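Long-range contacts in Uly1 (PDB 7DRQ), which probably cleaves the algal polysaccharide ulvan by a lyase reaction, as a calcium-binding member of polysaccharide lyase family 24 built on a beta-propeller fold: residues Phe61-Tyr65 and Asn109-Ile115; Val87-Pro92 and Phe165-Phe170; Lys118-His123 and Lys232-Glu236. One frame throughout, in Å; residues are numbered along the deposited sequence.

Contact 1. Residues Phe61-Tyr65 and Asn109-Ile115; sequences FMTWY and NTIAVAI
Ile111 is the main bump of this interface, and it fits the hollow between Thr63 and the ring of Tyr65. Its CD1 sits squarely over the centre of the Tyr65 ring, a CH-pi contact only 7° off the ring normal, and the same methyl presses on the backbone of Trp64, 3.5 Å from Trp64 O. Its other branch, CG2, turns along Thr63 and rests 3.6 Å from Thr63 CB, so the longer arm lies against the face of the Tyr65 ring while CG2 lies beside Thr63. Beyond the ring, Tyr65 OH donates to Asn109 O at 2.7 Å, nearly in line with the carbonyl; the methyl over one face and this bond at the edge together limit how the ring can turn. Thr63 OG1 lies between its own backbone N and carbonyl carbon (chi1 67°), from where it donates to Ile111 O at 2.6 Å, coming in from out of the carbonyl plane. That leaves Thr63 CG2 to nestle against Val113 CB at 3.6 Å. At the far end Ile115 meets Phe61 at about a right angle: Ile115 CD1 stands over the middle of the Phe61 ring, 3.6 Å from its centroid, while CG1 covers the ring's CD1-CE1 side.

The strands run nearly antiparallel, at 164°, but their axes stay 6.9 Å apart, and the bonds between them come from side-chain hydroxyls: they belong to two neighbouring sheets, consistent with adjacent propeller blades, that pack side chain to side chain. Strand 59-65 has strands 53-56 and 73-80 as neighbours in its own sheet, with Met62 and Trp64 turned to strand 3-15. Strand 111-115 pairs with strand 122-126, whose Leu124 reaches both Thr63 and Val113.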
# COMPACT_ATOMS: atom_id res chain seq x y z
N PHE A 61 1.30 -15.54 2.65
CA PHE A 61 -0.01 -15.25 2.09
C PHE A 61 0.13 -14.21 0.99
O PHE A 61 0.75 -13.16 1.21
CB PHE A 61 -0.96 -14.75 3.19
CG PHE A 61 -1.30 -15.81 4.21
CD1 PHE A 61 -0.47 -16.03 5.30
CD2 PHE A 61 -2.45 -16.57 4.08
CE1 PHE A 61 -0.78 -16.99 6.24
CE2 PHE A 61 -2.77 -17.54 5.02
CZ PHE A 61 -1.93 -17.75 6.10
N MSE A 62 -0.42 -14.50 -0.19
CA MSE A 62 -0.33 -13.60 -1.33
C MSE A 62 -1.68 -13.45 -2.02
O MSE A 62 -2.35 -14.45 -2.29
CB MSE A 62 0.71 -14.10 -2.32
CG MSE A 62 2.11 -14.12 -1.74
SE MSE A 62 3.31 -15.09 -2.97
CE MSE A 62 3.01 -16.91 -2.37
N THR A 63 -2.07 -12.22 -2.32
CA THR A 63 -3.32 -11.94 -3.01
C THR A 63 -3.05 -11.54 -4.45
O THR A 63 -1.96 -11.09 -4.80
CB THR A 63 -4.11 -10.83 -2.32
OG1 THR A 63 -3.39 -9.59 -2.45
CG2 THR A 63 -4.33 -11.15 -0.84
N TRP A 64 -4.07 -11.70 -5.28
CA TRP A 64 -4.02 -11.35 -6.69
C TRP A 64 -5.42 -11.49 -7.27
O TRP A 64 -6.23 -12.27 -6.76
CB TRP A 64 -3.02 -12.24 -7.47
CG TRP A 64 -3.15 -13.74 -7.23
CD1 TRP A 64 -2.81 -14.43 -6.09
CD2 TRP A 64 -3.60 -14.72 -8.17
NE1 TRP A 64 -3.04 -15.78 -6.27
CE2 TRP A 64 -3.53 -15.98 -7.53
CE3 TRP A 64 -4.07 -14.67 -9.48
CZ2 TRP A 64 -3.91 -17.16 -8.15
CZ3 TRP A 64 -4.44 -15.84 -10.11
CH2 TRP A 64 -4.35 -17.07 -9.45
N TYR A 65 -5.70 -10.72 -8.31
CA TYR A 65 -6.84 -10.98 -9.18
C TYR A 65 -6.41 -11.95 -10.27
O TYR A 65 -5.29 -11.86 -10.78
CB TYR A 65 -7.34 -9.69 -9.83
CG TYR A 65 -7.97 -8.71 -8.89
CD1 TYR A 65 -9.29 -8.87 -8.46
CD2 TYR A 65 -7.26 -7.60 -8.44
CE1 TYR A 65 -9.87 -7.96 -7.60
CE2 TYR A 65 -7.84 -6.69 -7.58
CZ TYR A 65 -9.14 -6.87 -7.17
OH TYR A 65 -9.69 -5.95 -6.32
N ASN A 109 -7.43 -0.46 -6.74
CA ASN A 109 -8.36 -1.40 -6.11
C ASN A 109 -7.69 -2.71 -5.75
O ASN A 109 -8.14 -3.79 -6.12
CB ASN A 109 -9.54 -1.63 -7.05
CG ASN A 109 -10.45 -0.43 -7.14
OD1 ASN A 109 -10.03 0.70 -6.92
ND2 ASN A 109 -11.72 -0.68 -7.48
N THR A 110 -6.61 -2.61 -4.99
CA THR A 110 -5.81 -3.77 -4.62
C THR A 110 -6.53 -4.65 -3.60
O THR A 110 -7.56 -4.29 -3.03
CB THR A 110 -4.46 -3.32 -4.07
OG1 THR A 110 -4.69 -2.43 -2.96
CG2 THR A 110 -3.68 -2.60 -5.14
N ILE A 111 -5.95 -5.83 -3.37
CA ILE A 111 -6.41 -6.77 -2.35
C ILE A 111 -5.35 -6.80 -1.26
O ILE A 111 -4.26 -7.36 -1.46
CB ILE A 111 -6.63 -8.18 -2.91
CG1 ILE A 111 -7.47 -8.15 -4.19
CG2 ILE A 111 -7.24 -9.08 -1.82
CD1 ILE A 111 -7.15 -9.35 -5.12
N ALA A 112 -5.67 -6.24 -0.09
CA ALA A 112 -4.77 -6.28 1.05
C ALA A 112 -5.09 -7.49 1.92
O ALA A 112 -6.25 -7.87 2.06
CB ALA A 112 -4.89 -5.00 1.88
N VAL A 113 -4.04 -8.09 2.49
CA VAL A 113 -4.20 -9.26 3.33
C VAL A 113 -3.44 -9.04 4.64
O VAL A 113 -2.38 -8.41 4.66
CB VAL A 113 -3.72 -10.56 2.63
CG1 VAL A 113 -2.22 -10.46 2.25
CG2 VAL A 113 -4.00 -11.79 3.48
N ALA A 114 -4.00 -9.56 5.73
CA ALA A 114 -3.29 -9.61 7.00
C ALA A 114 -3.70 -10.86 7.78
O ALA A 114 -4.82 -11.37 7.63
CB ALA A 114 -3.58 -8.38 7.87
N ILE A 115 -2.79 -11.33 8.62
CA ILE A 115 -3.05 -12.37 9.62
C ILE A 115 -2.98 -11.73 11.00
O ILE A 115 -2.06 -10.96 11.28
CB ILE A 115 -2.03 -13.52 9.49
CG1 ILE A 115 -1.91 -14.01 8.05
CG2 ILE A 115 -2.39 -14.66 10.44
CD1 ILE A 115 -3.17 -14.56 7.48

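Contact 2. Residues Val87-Pro92 and Phe165-Phe170; sequences VTIEFP and FTLTQF
Phe165 opens the second segment by laying its ring against Val87 and Ile89. With CG anti to the backbone N (chi1 -169°), the ring swings across the strand, where Ile89 CD1 sits 3.4 Å above its plane, displaced toward the rim, and Val87 CG1 approaches CD2 at 3.6 Å. One water gives a hydrogen to each of two backbone carbonyls, Phe165 O at 2.7 Å and Thr88 O at 2.8 Å. Thr166 makes an ST turn, its OG1 accepting from Thr168 N, just ahead of the 3-10 segment 167-169. Leu167 then spreads its two methyls: CD1 wedges between Ile89 CG2 and one face of the Phe91 ring, while CD2 lies over Glu90 O and meets Pro92 CD at 4.1 Å. After the turn comes Phe170, whose ring receives Phe91 edge-on in a T-shaped pair, planes at 87°, with Phe91 CZ over the ring centre. This lays the loop after strand 150-152 over 86-91, outermost strand of its four-stranded sheet, with the Pro92 side chain about 7 Å from those of calcium ligands Asp183 and Lys185. The seam is aliphatic and aromatic, and its cohesion probably comes mainly from burial of apolar surface.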
# COMPACT_ATOMS: atom_id res chain seq x y z
N VAL A 87 -1.59 -23.58 -1.74
CA VAL A 87 -3.02 -23.79 -1.90
C VAL A 87 -3.66 -22.42 -2.12
O VAL A 87 -3.24 -21.42 -1.51
CB VAL A 87 -3.64 -24.50 -0.68
CG1 VAL A 87 -3.23 -23.81 0.62
CG2 VAL A 87 -5.16 -24.59 -0.80
N THR A 88 -4.66 -22.36 -2.98
CA THR A 88 -5.29 -21.10 -3.35
C THR A 88 -6.80 -21.18 -3.13
O THR A 88 -7.41 -22.23 -3.33
CB THR A 88 -4.94 -20.74 -4.80
OG1 THR A 88 -3.54 -20.48 -4.89
CG2 THR A 88 -5.69 -19.50 -5.28
N ILE A 89 -7.38 -20.06 -2.71
CA ILE A 89 -8.82 -19.92 -2.52
C ILE A 89 -9.33 -18.91 -3.52
O ILE A 89 -8.77 -17.81 -3.63
CB ILE A 89 -9.18 -19.48 -1.09
CG1 ILE A 89 -8.76 -20.52 -0.05
CG2 ILE A 89 -10.67 -19.18 -1.00
CD1 ILE A 89 -9.00 -20.06 1.40
N GLU A 90 -10.38 -19.27 -4.25
CA GLU A 90 -11.06 -18.34 -5.15
C GLU A 90 -12.26 -17.73 -4.44
O GLU A 90 -13.13 -18.45 -3.94
CB GLU A 90 -11.52 -19.05 -6.43
CG GLU A 90 -12.32 -18.15 -7.35
CD GLU A 90 -12.99 -18.92 -8.47
OE1 GLU A 90 -12.50 -20.00 -8.83
OE2 GLU A 90 -14.03 -18.44 -8.98
N PHE A 91 -12.30 -16.41 -4.40
CA PHE A 91 -13.42 -15.70 -3.82
C PHE A 91 -14.42 -15.30 -4.90
O PHE A 91 -14.05 -15.09 -6.05
CB PHE A 91 -12.95 -14.45 -3.06
CG PHE A 91 -12.40 -14.76 -1.70
CD1 PHE A 91 -11.09 -15.16 -1.55
CD2 PHE A 91 -13.21 -14.67 -0.57
CE1 PHE A 91 -10.59 -15.48 -0.29
CE2 PHE A 91 -12.72 -14.98 0.69
CZ PHE A 91 -11.41 -15.38 0.83
N PRO A 92 -15.71 -15.23 -4.55
CA PRO A 92 -16.72 -14.91 -5.57
C PRO A 92 -16.55 -13.53 -6.18
O PRO A 92 -16.91 -13.35 -7.35
CB PRO A 92 -18.05 -15.03 -4.80
CG PRO A 92 -17.76 -15.91 -3.64
CD PRO A 92 -16.30 -15.73 -3.29
N PHE A 165 -7.85 -25.47 3.65
CA PHE A 165 -7.70 -24.04 3.36
C PHE A 165 -8.63 -23.70 2.20
O PHE A 165 -8.24 -23.66 1.03
CB PHE A 165 -6.25 -23.70 3.04
CG PHE A 165 -5.97 -22.22 2.99
CD1 PHE A 165 -5.87 -21.48 4.16
CD2 PHE A 165 -5.81 -21.57 1.78
CE1 PHE A 165 -5.62 -20.12 4.12
CE2 PHE A 165 -5.56 -20.19 1.73
CZ PHE A 165 -5.46 -19.47 2.91
N THR A 166 -9.90 -23.49 2.53
CA THR A 166 -10.95 -23.28 1.55
C THR A 166 -11.85 -22.14 2.01
O THR A 166 -11.71 -21.63 3.12
CB THR A 166 -11.82 -24.53 1.35
OG1 THR A 166 -12.66 -24.68 2.50
CG2 THR A 166 -10.99 -25.81 1.14
N LEU A 167 -12.82 -21.80 1.15
CA LEU A 167 -13.83 -20.80 1.49
C LEU A 167 -14.61 -21.16 2.76
O LEU A 167 -15.20 -20.27 3.38
CB LEU A 167 -14.79 -20.64 0.32
CG LEU A 167 -15.26 -19.29 -0.18
CD1 LEU A 167 -14.13 -18.28 -0.16
CD2 LEU A 167 -15.82 -19.46 -1.58
N THR A 168 -14.63 -22.44 3.15
CA THR A 168 -15.27 -22.84 4.40
C THR A 168 -14.69 -22.08 5.60
O THR A 168 -15.39 -21.88 6.60
CB THR A 168 -15.11 -24.35 4.61
OG1 THR A 168 -15.74 -25.05 3.54
CG2 THR A 168 -15.75 -24.79 5.91
N GLN A 169 -13.44 -21.64 5.50
CA GLN A 169 -12.78 -20.91 6.57
C GLN A 169 -13.24 -19.45 6.67
O GLN A 169 -12.91 -18.79 7.66
CB GLN A 169 -11.27 -20.93 6.38
CG GLN A 169 -10.67 -22.31 6.62
CD GLN A 169 -11.09 -22.86 7.96
OE1 GLN A 169 -10.64 -22.39 9.00
NE2 GLN A 169 -11.98 -23.85 7.94
N PHE A 170 -13.98 -18.95 5.70
CA PHE A 170 -14.32 -17.54 5.68
C PHE A 170 -15.78 -17.33 6.04
O PHE A 170 -16.62 -18.22 5.87
CB PHE A 170 -13.97 -16.91 4.32
CG PHE A 170 -12.51 -16.61 4.19
CD1 PHE A 170 -11.60 -17.64 3.92
CD2 PHE A 170 -12.02 -15.34 4.46
CE1 PHE A 170 -10.25 -17.38 3.85
CE2 PHE A 170 -10.67 -15.06 4.39
CZ PHE A 170 -9.77 -16.10 4.08
O HOH W 1 -8.63 -24.11 -1.61

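Contact 3. Residues Lys118-His123 and Lys232-Glu236; sequences KDETIH and KYLAE
Tyr233 holds CG anti to its backbone N (chi1 179°), and Asp119 tucks CG between its own N and carbonyl carbon (chi1 64°); these settings bring the carboxylate to the hydroxyl edge of the Tyr233 ring, the two side chains coming from opposite directions. Tyr233 OH donates to the syn lone pair of Asp119 OD2 at 2.6 Å. The other oxygen, Asp119 OD1, takes Thr121 N at 3.1 Å and Thr121 OG1 at 2.7 Å, both from the same face of the carboxylate, and Thr121 OG1 in turn accepts from His123 NE2. His123, held at ND1 by Tyr150, sends its edge at the face of Tyr233, centroids 4.7 Å apart and planes at 61°. Alongside, Ala235 CB packs on Lys118 CB at 3.8 Å. An alanine at Asp119 would remove both carboxylate oxygens, would probably leave the Tyr233 hydroxyl without its acceptor, and is likely to let the 119-121 turn relax. Asp119 OD1 accepting from the backbone N two residues on defines an Asx turn; the turn shapes the loop before strand 122-126, and the Tyr233 contacts tie that loop to strand 225-234, consistent with a join between successive blades of a beta-propeller.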
# COMPACT_ATOMS: atom_id res chain seq x y z
N LYS A 118 -2.61 -13.23 16.94
CA LYS A 118 -3.25 -13.64 18.18
C LYS A 118 -4.22 -14.80 17.95
O LYS A 118 -4.03 -15.89 18.50
CB LYS A 118 -3.95 -12.44 18.83
CG LYS A 118 -2.95 -11.48 19.45
CD LYS A 118 -3.61 -10.16 19.83
CE LYS A 118 -2.72 -9.36 20.77
NZ LYS A 118 -1.50 -10.13 21.14
N ASP A 119 -5.24 -14.60 17.11
CA ASP A 119 -6.24 -15.65 16.91
C ASP A 119 -6.17 -16.30 15.54
O ASP A 119 -7.06 -17.07 15.19
CB ASP A 119 -7.65 -15.11 17.18
CG ASP A 119 -8.08 -14.02 16.20
OD1 ASP A 119 -7.33 -13.70 15.25
OD2 ASP A 119 -9.19 -13.49 16.39
N GLU A 120 -5.14 -15.98 14.74
CA GLU A 120 -4.92 -16.60 13.43
C GLU A 120 -6.08 -16.37 12.46
O GLU A 120 -6.28 -17.14 11.51
CB GLU A 120 -4.61 -18.09 13.56
CG GLU A 120 -3.22 -18.35 14.13
CD GLU A 120 -2.77 -19.80 14.00
OE1 GLU A 120 -3.63 -20.69 13.82
OE2 GLU A 120 -1.55 -20.04 14.09
N THR A 121 -6.85 -15.30 12.67
CA THR A 121 -7.83 -14.91 11.65
C THR A 121 -7.11 -14.29 10.45
O THR A 121 -6.03 -13.71 10.57
CB THR A 121 -8.83 -13.90 12.21
OG1 THR A 121 -8.11 -12.86 12.86
CG2 THR A 121 -9.82 -14.57 13.18
N ILE A 122 -7.73 -14.45 9.29
CA ILE A 122 -7.26 -13.87 8.04
C ILE A 122 -8.18 -12.73 7.67
O ILE A 122 -9.40 -12.86 7.77
CB ILE A 122 -7.25 -14.92 6.91
CG1 ILE A 122 -6.47 -16.17 7.35
CG2 ILE A 122 -6.71 -14.31 5.60
CD1 ILE A 122 -6.72 -17.38 6.46
N HIS A 123 -7.60 -11.61 7.24
CA HIS A 123 -8.37 -10.43 6.88
C HIS A 123 -8.02 -9.98 5.47
O HIS A 123 -6.84 -9.91 5.12
CB HIS A 123 -8.11 -9.32 7.89
CG HIS A 123 -8.36 -9.76 9.29
ND1 HIS A 123 -9.58 -9.62 9.91
CD2 HIS A 123 -7.57 -10.44 10.17
CE1 HIS A 123 -9.53 -10.15 11.11
NE2 HIS A 123 -8.32 -10.65 11.30
N LYS A 232 -7.67 -0.85 15.09
CA LYS A 232 -6.97 -1.97 15.68
C LYS A 232 -7.90 -3.17 15.72
O LYS A 232 -9.10 -3.03 15.95
CB LYS A 232 -6.45 -1.64 17.09
CG LYS A 232 -5.87 -2.84 17.84
CD LYS A 232 -5.17 -2.45 19.14
CE LYS A 232 -6.17 -2.06 20.21
NZ LYS A 232 -5.47 -1.70 21.49
N TYR A 233 -7.33 -4.35 15.47
CA TYR A 233 -8.09 -5.58 15.57
C TYR A 233 -8.20 -6.00 17.03
O TYR A 233 -7.20 -6.07 17.75
CB TYR A 233 -7.42 -6.68 14.74
CG TYR A 233 -8.17 -7.97 14.83
CD1 TYR A 233 -9.52 -8.04 14.49
CD2 TYR A 233 -7.55 -9.12 15.30
CE1 TYR A 233 -10.22 -9.21 14.59
CE2 TYR A 233 -8.24 -10.31 15.41
CZ TYR A 233 -9.58 -10.35 15.05
OH TYR A 233 -10.28 -11.52 15.16
N LEU A 234 -9.42 -6.25 17.48
CA LEU A 234 -9.67 -6.66 18.86
C LEU A 234 -9.89 -8.17 18.84
O LEU A 234 -11.02 -8.65 18.68
CB LEU A 234 -10.86 -5.91 19.44
CG LEU A 234 -10.79 -4.39 19.28
CD1 LEU A 234 -12.07 -3.73 19.80
CD2 LEU A 234 -9.56 -3.82 19.99
N ALA A 235 -8.80 -8.93 18.99
CA ALA A 235 -8.89 -10.39 18.86
C ALA A 235 -9.85 -10.98 19.89
O ALA A 235 -10.55 -11.96 19.60
CB ALA A 235 -7.51 -11.02 19.01
N GLU A 236 -9.90 -10.40 21.09
CA GLU A 236 -10.78 -10.94 22.11
C GLU A 236 -12.25 -10.73 21.78
O GLU A 236 -13.11 -11.41 22.37
CB GLU A 236 -10.43 -10.32 23.47
CG GLU A 236 -11.12 -9.00 23.74
CD GLU A 236 -10.43 -7.81 23.09
OE1 GLU A 236 -9.46 -7.99 22.31
OE2 GLU A 236 -10.87 -6.67 23.37

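Overall arrangement
From the N terminus, strand 59-65 leads through 73-80 to 86-91, and the chain then returns in strand 111-115 to close contact 1. Segment 87-92 lies inside that loop, but its partner 165-170 comes after it, so contacts 1 and 2 cross. Contact 3 opens at 118-123, once contact 1 has closed, and ends at 232-236 past contact 2, so contacts 2 and 3 also cross. Phe61 CE2 touches Phe165 CZ at 3.9 Å, Ile122 packs against Ile115, Phe165 and Phe170, and Ala114 O probably bonds to His123 N. Contact 2 ties loop 165-170 to edge strand 86-91; the sheet of 111-115 and 122-126 lies between those of 59-65 and of 225-234.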